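Local structure of periplasmic binding protein/LacI transcriptional regulator (Clostridium phytofermentans, 3BRS) at residues D112-Q115 with A116-I120; E151-K154 with I155-D159; G121-T124 with K125-R129. The protein probably binds a sugar outside the cell and delivers it for uptake, as a solute-binding protein of the periplasmic binding protein/LacI family. One frame throughout, in Å; residues are numbered along the deposited sequence.

Interaction 1: residues D112-Q115 with A116-I120; sequences DNIQ and AGIRI
Ile114 and Ile118 meet one turn apart at the start of helix 113-127. Their side chains cross obliquely, and Ile114 CG2 lies 4.0 Å from Ile118 CD1. In Ile118, CG1 stands beside the backbone N and anti to the carbonyl carbon (chi1 -63°). This turns the long branch back toward the preceding turn. CG1 then sits against the carbonyl of Ile114, 3.1 Å from Ile114 O, which is tight packing. The same oxygen accepts Ile118 N at 2.9 Å in a nearly straight bond.

Gln115 also reaches the CD1 methyl of Ile118. Its chain bends at chi2 (-71°), which brings the amide end beside that methyl. Gln115 NE2 lies 3.7 Å from Ile118 CD1, a van der Waals contact and not a polar bond. Arg119 folds the base of its side chain over the Gln115 carbonyl, with Arg119 CD 3.5 Å from Gln115 O.

Ala116 is buried. Its methyl CB packs on the carbonyls one turn back, 3.6 Å from Asp112 O and close to Asn113 O, and it also touches Val242 of strand 240-243. Asn113, also buried, turns to helix 144-157, where its OD1 is hydrogen-bonded to Arg149 NE.

Asp112 closes the open end of the helix. Gln115 N donates to Asp112 OD1 at 3.2 Å, and the N-H points almost straight at the oxygen. It arrives from above the carboxylate plane. Asp112 O in turn accepts Ala116 N at 3.0 Å, the first bond of the helical series. The arrangement is an aspartate N-cap at the first turn of an alpha helix, with side chains meeting three and four residues apart.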
loop_
_atom_site.group_PDB
_atom_site.type_symbol
_atom_site.label_atom_id
_atom_site.label_comp_id
_atom_site.label_asym_id
_atom_site.label_seq_id
_atom_site.Cartn_x
_atom_site.Cartn_y
_atom_site.Cartn_z
ATOM N N ASP A 112 0.824 8.199 -5.638
ATOM C CA ASP A 112 -0.541 8.620 -5.988
ATOM C C ASP A 112 -1.365 7.325 -6.177
ATOM O O ASP A 112 -1.282 6.636 -7.250
ATOM C CB ASP A 112 -0.519 9.515 -7.247
ATOM C CG ASP A 112 -1.867 10.226 -7.518
ATOM O OD1 ASP A 112 -2.911 9.841 -6.961
ATOM O OD2 ASP A 112 -1.906 11.183 -8.316
ATOM N N ASN A 113 -2.168 6.978 -5.155
ATOM C CA ASN A 113 -2.925 5.669 -5.157
ATOM C C ASN A 113 -4.172 5.738 -5.997
ATOM O O ASN A 113 -4.587 4.761 -6.700
ATOM C CB ASN A 113 -3.093 5.076 -3.743
ATOM C CG ASN A 113 -1.737 4.615 -3.168
ATOM O OD1 ASN A 113 -1.215 3.603 -3.614
ATOM N ND2 ASN A 113 -1.112 5.416 -2.330
ATOM N N ILE A 114 -4.690 6.957 -6.066
ATOM C CA ILE A 114 -5.854 7.213 -6.891
ATOM C C ILE A 114 -5.418 7.011 -8.312
ATOM O O ILE A 114 -6.015 6.236 -9.054
ATOM C CB ILE A 114 -6.535 8.551 -6.633
ATOM C CG1 ILE A 114 -7.122 8.566 -5.219
ATOM C CG2 ILE A 114 -7.813 8.661 -7.542
ATOM C CD1 ILE A 114 -7.461 9.962 -4.647
ATOM N N GLN A 115 -4.385 7.676 -8.736
ATOM C CA GLN A 115 -3.947 7.448 -10.128
ATOM C C GLN A 115 -3.501 6.051 -10.414
ATOM O O GLN A 115 -3.757 5.544 -11.488
ATOM C CB GLN A 115 -2.887 8.448 -10.564
ATOM C CG GLN A 115 -3.446 9.857 -10.913
ATOM C CD GLN A 115 -4.259 9.943 -12.200
ATOM O OE1 GLN A 115 -4.052 9.192 -13.173
ATOM N NE2 GLN A 115 -5.205 10.897 -12.219
ATOM N N ALA A 116 -2.809 5.387 -9.469
ATOM C CA ALA A 116 -2.608 3.930 -9.641
ATOM C C ALA A 116 -3.907 3.094 -9.935
ATOM O O ALA A 116 -3.895 2.335 -10.908
ATOM C CB ALA A 116 -1.817 3.344 -8.510
ATOM N N GLY A 117 -4.992 3.207 -9.125
ATOM C CA GLY A 117 -6.145 2.436 -9.411
ATOM C C GLY A 117 -6.803 2.904 -10.704
ATOM O O GLY A 117 -7.390 2.120 -11.400
ATOM N N ILE A 118 -6.825 4.220 -10.953
ATOM C CA ILE A 118 -7.258 4.725 -12.258
ATOM C C ILE A 118 -6.517 4.080 -13.422
ATOM O O ILE A 118 -7.166 3.780 -14.477
ATOM C CB ILE A 118 -7.083 6.320 -12.377
ATOM C CG1 ILE A 118 -7.975 7.044 -11.354
ATOM C CG2 ILE A 118 -7.421 6.800 -13.792
ATOM C CD1 ILE A 118 -7.973 8.558 -11.490
ATOM N N ARG A 119 -5.191 3.898 -13.357
ATOM C CA ARG A 119 -4.550 3.359 -14.598
ATOM C C ARG A 119 -4.892 1.877 -14.711
ATOM O O ARG A 119 -5.216 1.368 -15.779
ATOM C CB ARG A 119 -3.036 3.502 -14.615
ATOM C CG ARG A 119 -2.528 4.931 -14.744
ATOM C CD ARG A 119 -1.279 5.116 -13.937
ATOM N NE ARG A 119 0.058 5.112 -14.587
ATOM C CZ ARG A 119 0.362 4.892 -15.885
ATOM N NH1 ARG A 119 -0.574 4.631 -16.813
ATOM N NH2 ARG A 119 1.642 4.883 -16.271
ATOM N N ILE A 120 -4.924 1.182 -13.600
ATOM C CA ILE A 120 -5.343 -0.238 -13.658
ATOM C C ILE A 120 -6.894 -0.332 -14.023
ATOM O O ILE A 120 -7.309 -1.260 -14.765
ATOM C CB ILE A 120 -4.719 -0.977 -12.377
ATOM C CG1 ILE A 120 -3.568 -1.954 -12.686
ATOM C CG2 ILE A 120 -5.673 -1.163 -11.191
ATOM C CD1 ILE A 120 -3.806 -3.028 -13.688
#

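Interaction 2: residues E151-K154 with I155-D159; sequences EGLK and IGLSD
Lys154 O is gripped by several groups where helix 144-157 runs out. Leu157 N donates to Lys154 O at 3.0 Å, from well above the carbonyl plane. Ser158 N adds a weak bond to Lys154 O at 3.3 Å. A water hydrogen-bonds Ser158 O at 2.8 Å and also lies close to Lys154 O, but that second separation is too short to be trusted. Ser158 leaves helical angles with a positive phi of 63°, so the chain turns away here.

Further back the helix is regular. Gly156 N donates to Gly152 O at 2.8 Å, and Ile155 N to Glu151 O. This is the closing turn of the helix in a beta-alpha-beta unit, strand 133-138, helix 144-157 and strand 164-169.

Leu153 and Leu157 lie side by side and point the same way, with Leu153 CG 4.0 Å from Leu157 CD1. They face the sheet, on Val136 and Ile134. Glu151 and Ile155 form a second parallel pair. Ile155 CG1 stands beside the backbone N (chi1 -58°), which lays it back on the previous turn, 3.2 Å from Glu151 O. Its CD1 rests 3.9 Å from Glu151 CG. Lys154 extends past Ile164 and Ile167, and its NZ forms a salt bridge with Glu150. Ser158 OG has its partner on helix 113-127, Lys125.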
loop_
_atom_site.group_PDB
_atom_site.type_symbol
_atom_site.label_atom_id
_atom_site.label_comp_id
_atom_site.label_asym_id
_atom_site.label_seq_id
_atom_site.Cartn_x
_atom_site.Cartn_y
_atom_site.Cartn_z
ATOM N N GLU A 151 -11.171 3.530 -5.194
ATOM C CA GLU A 151 -11.719 4.783 -5.795
ATOM C C GLU A 151 -11.170 5.078 -7.136
ATOM O O GLU A 151 -11.936 5.261 -8.139
ATOM C CB GLU A 151 -11.397 5.960 -4.860
ATOM C CG GLU A 151 -11.941 7.331 -5.316
ATOM C CD GLU A 151 -11.318 8.510 -4.509
ATOM O OE1 GLU A 151 -10.957 8.295 -3.289
ATOM O OE2 GLU A 151 -11.214 9.646 -5.074
ATOM N N GLY A 152 -9.837 5.064 -7.221
ATOM C CA GLY A 152 -9.137 5.074 -8.535
ATOM C C GLY A 152 -9.660 4.086 -9.489
ATOM O O GLY A 152 -10.027 4.436 -10.590
ATOM N N LEU A 153 -9.654 2.804 -9.101
ATOM C CA LEU A 153 -10.187 1.747 -9.929
ATOM C C LEU A 153 -11.533 2.039 -10.632
ATOM O O LEU A 153 -11.645 1.821 -11.809
ATOM C CB LEU A 153 -10.328 0.466 -9.102
ATOM C CG LEU A 153 -10.802 -0.846 -9.824
ATOM C CD1 LEU A 153 -9.815 -1.309 -10.899
ATOM C CD2 LEU A 153 -11.004 -1.959 -8.794
ATOM N N LYS A 154 -12.538 2.460 -9.847
ATOM C CA LYS A 154 -13.864 2.734 -10.239
ATOM C C LYS A 154 -13.909 3.953 -11.160
ATOM O O LYS A 154 -14.510 3.914 -12.213
ATOM C CB LYS A 154 -14.730 2.968 -8.998
ATOM C CG LYS A 154 -14.920 1.781 -8.167
ATOM C CD LYS A 154 -15.918 2.045 -7.028
ATOM C CE LYS A 154 -16.101 0.726 -6.215
ATOM N NZ LYS A 154 -16.447 0.947 -4.769
ATOM N N ILE A 155 -13.226 5.018 -10.795
ATOM C CA ILE A 155 -12.947 6.104 -11.741
ATOM C C ILE A 155 -12.365 5.670 -13.069
ATOM O O ILE A 155 -12.899 6.033 -14.138
ATOM C CB ILE A 155 -12.060 7.231 -11.122
ATOM C CG1 ILE A 155 -12.740 7.822 -9.845
ATOM C CG2 ILE A 155 -11.820 8.337 -12.169
ATOM C CD1 ILE A 155 -11.736 8.656 -8.936
ATOM N N GLY A 156 -11.295 4.901 -13.072
ATOM C CA GLY A 156 -10.764 4.508 -14.386
ATOM C C GLY A 156 -11.724 3.576 -15.155
ATOM O O GLY A 156 -11.526 3.365 -16.387
ATOM N N LEU A 157 -12.756 3.028 -14.495
ATOM C CA LEU A 157 -13.710 2.107 -15.223
ATOM C C LEU A 157 -14.866 2.882 -15.876
ATOM O O LEU A 157 -15.519 2.358 -16.799
ATOM C CB LEU A 157 -14.247 0.979 -14.349
ATOM C CG LEU A 157 -13.325 -0.233 -14.068
ATOM C CD1 LEU A 157 -13.607 -0.958 -12.710
ATOM C CD2 LEU A 157 -13.340 -1.231 -15.195
ATOM N N SER A 158 -15.095 4.137 -15.405
ATOM C CA SER A 158 -16.111 5.049 -16.016
ATOM C C SER A 158 -17.478 4.410 -15.863
ATOM O O SER A 158 -17.864 3.978 -14.750
ATOM C CB SER A 158 -15.912 5.152 -17.521
ATOM O OG SER A 158 -14.932 6.068 -17.877
ATOM N N ASP A 159 -18.172 4.326 -17.025
ATOM C CA ASP A 159 -19.480 3.669 -17.159
ATOM C C ASP A 159 -19.432 2.175 -16.775
ATOM O O ASP A 159 -20.280 1.685 -16.007
ATOM C CB ASP A 159 -20.100 3.907 -18.548
ATOM C CG ASP A 159 -19.122 3.629 -19.692
ATOM O OD1 ASP A 159 -18.144 4.387 -19.871
ATOM O OD2 ASP A 159 -19.328 2.645 -20.429
HETATM O O HOH W 1 -16.618 5.114 -12.543
#

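Interaction 3: residues G121-T124 with K125-R129; sequences GAVT and KNLVR
Lys125 N donates to Gly121 O at 2.8 Å, the shortest polar bond between 121-124 and 125-129. Leu127 N follows on Val123 O at 3.1 Å. Val128 N reaches Thr124 O, also at 3.1 Å, and its C=O...donor angle of 164° makes it close to linear at the acceptor. Asn126 N to Ala122 O is longer, at 3.3 Å. Together these four bonds carry helix 113-127 to its end. Val128 is the first residue to leave helical angles, yet its N-H is still held by the helix.

Two polar side chains have partners outside 121-129: Thr124 and Lys125. Thr124 has OG1 beside its own backbone N (chi1 -52°), so the hydroxyl faces back along the helix and bonds Ile120 O. That hides a buried hydroxyl within the helix itself. Lys125 stretches out from the helix, and its NZ is hydrogen-bonded to Ser158 OG.

The apolar contacts are looser. Val123 CG1 is 4.4 Å from Leu127 CD1, a light touch one turn apart. Leu127 lies more closely on the backbone, with Leu127 CG 3.6 Å from Val123 O. Val128 CG2 sits between its backbone N and carbonyl carbon, a crowded position. From there it touches the last turn, 3.6 Å from Thr124 O. Lys125 and Asn126 lay only their CB atoms against the carbonyls of the turn before, and the rest of each side chain runs off the helix.

One face of the turn is set on the mixed sheet. Thr124 and Leu127 pack on Val193 and Val221, and Val123 also on Val221. Val128 meets Ile134, Ser192 and Val193. Lys125 instead touches Asp159 and Asp160 in the loop after helix 144-157.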
loop_
_atom_site.group_PDB
_atom_site.type_symbol
_atom_site.label_atom_id
_atom_site.label_comp_id
_atom_site.label_asym_id
_atom_site.label_seq_id
_atom_site.Cartn_x
_atom_site.Cartn_y
_atom_site.Cartn_z
ATOM N N GLY A 121 -7.724 0.655 -13.587
ATOM C CA GLY A 121 -9.134 0.680 -14.015
ATOM C C GLY A 121 -9.246 0.745 -15.517
ATOM O O GLY A 121 -10.093 0.085 -16.137
ATOM N N ALA A 122 -8.392 1.568 -16.123
ATOM C CA ALA A 122 -8.461 1.793 -17.582
ATOM C C ALA A 122 -7.999 0.588 -18.338
ATOM O O ALA A 122 -8.568 0.266 -19.370
ATOM C CB ALA A 122 -7.739 3.041 -18.040
ATOM N N VAL A 123 -6.987 -0.114 -17.853
ATOM C CA VAL A 123 -6.618 -1.412 -18.472
ATOM C C VAL A 123 -7.833 -2.393 -18.420
ATOM O O VAL A 123 -8.147 -3.047 -19.402
ATOM C CB VAL A 123 -5.359 -2.030 -17.730
ATOM C CG1 VAL A 123 -5.158 -3.512 -18.109
ATOM C CG2 VAL A 123 -4.076 -1.208 -18.014
ATOM N N THR A 124 -8.493 -2.460 -17.248
ATOM C CA THR A 124 -9.583 -3.386 -16.986
ATOM C C THR A 124 -10.776 -3.054 -17.870
ATOM O O THR A 124 -11.417 -3.963 -18.405
ATOM C CB THR A 124 -10.007 -3.442 -15.494
ATOM O OG1 THR A 124 -8.868 -3.680 -14.637
ATOM C CG2 THR A 124 -10.948 -4.604 -15.288
ATOM N N LYS A 125 -11.074 -1.764 -18.046
ATOM C CA LYS A 125 -12.143 -1.333 -18.993
ATOM C C LYS A 125 -11.860 -1.870 -20.361
ATOM O O LYS A 125 -12.760 -2.370 -21.007
ATOM C CB LYS A 125 -12.178 0.192 -19.052
ATOM C CG LYS A 125 -13.378 0.828 -19.756
ATOM C CD LYS A 125 -13.275 2.302 -19.513
ATOM C CE LYS A 125 -14.497 3.085 -19.982
ATOM N NZ LYS A 125 -14.137 4.558 -20.069
ATOM N N ASN A 126 -10.627 -1.812 -20.834
ATOM C CA ASN A 126 -10.391 -2.368 -22.155
ATOM C C ASN A 126 -10.577 -3.914 -22.183
ATOM O O ASN A 126 -11.078 -4.463 -23.164
ATOM C CB ASN A 126 -9.019 -1.978 -22.609
ATOM C CG ASN A 126 -8.732 -2.393 -24.036
ATOM O OD1 ASN A 126 -9.495 -2.109 -24.967
ATOM N ND2 ASN A 126 -7.602 -3.032 -24.228
ATOM N N LEU A 127 -10.209 -4.621 -21.106
ATOM C CA LEU A 127 -10.406 -6.093 -21.107
ATOM C C LEU A 127 -11.866 -6.573 -21.162
ATOM O O LEU A 127 -12.186 -7.565 -21.813
ATOM C CB LEU A 127 -9.689 -6.749 -19.924
ATOM C CG LEU A 127 -8.179 -6.582 -19.902
ATOM C CD1 LEU A 127 -7.678 -7.055 -18.572
ATOM C CD2 LEU A 127 -7.524 -7.333 -21.060
ATOM N N VAL A 128 -12.756 -5.863 -20.495
ATOM C CA VAL A 128 -14.189 -6.205 -20.513
ATOM C C VAL A 128 -15.010 -5.370 -21.574
ATOM O O VAL A 128 -16.247 -5.227 -21.454
ATOM C CB VAL A 128 -14.812 -6.132 -19.087
ATOM C CG1 VAL A 128 -13.944 -6.857 -18.109
ATOM C CG2 VAL A 128 -14.893 -4.763 -18.675
ATOM N N ARG A 129 -14.311 -4.875 -22.610
ATOM C CA ARG A 129 -14.887 -4.127 -23.739
ATOM C C ARG A 129 -16.078 -4.827 -24.383
ATOM O O ARG A 129 -17.074 -4.190 -24.749
ATOM C CB ARG A 129 -13.848 -4.003 -24.859
ATOM C CG ARG A 129 -13.315 -2.656 -25.076
ATOM C CD ARG A 129 -12.541 -2.611 -26.399
ATOM N NE ARG A 129 -11.961 -3.912 -26.752
ATOM C CZ ARG A 129 -11.216 -4.144 -27.840
ATOM N NH1 ARG A 129 -10.739 -5.374 -28.071
ATOM N NH2 ARG A 129 -10.933 -3.152 -28.702
#

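In the fold
Along the chain the order is interaction 1, interaction 3, interaction 2. Interactions 1 and 3 are successive parts of helix 113-127, its capped start and its end, with centres about 14 Å apart. Interaction 2 is the last part of the neighbouring helix 144-157. Its centre lies about 9 Å from that of interaction 1 and about 10 Å from that of interaction 3. The two helices pack together: Ile118 CD1 touches Ile155 CG2, and Leu157 CD2 lies against Gly121 O. Both helices pack on the mixed sheet. Helix 113-127 follows strand 107-110 of the other, parallel sheet, so it leads from one sheet region to the next, consistent with a two-domain periplasmic binding fold.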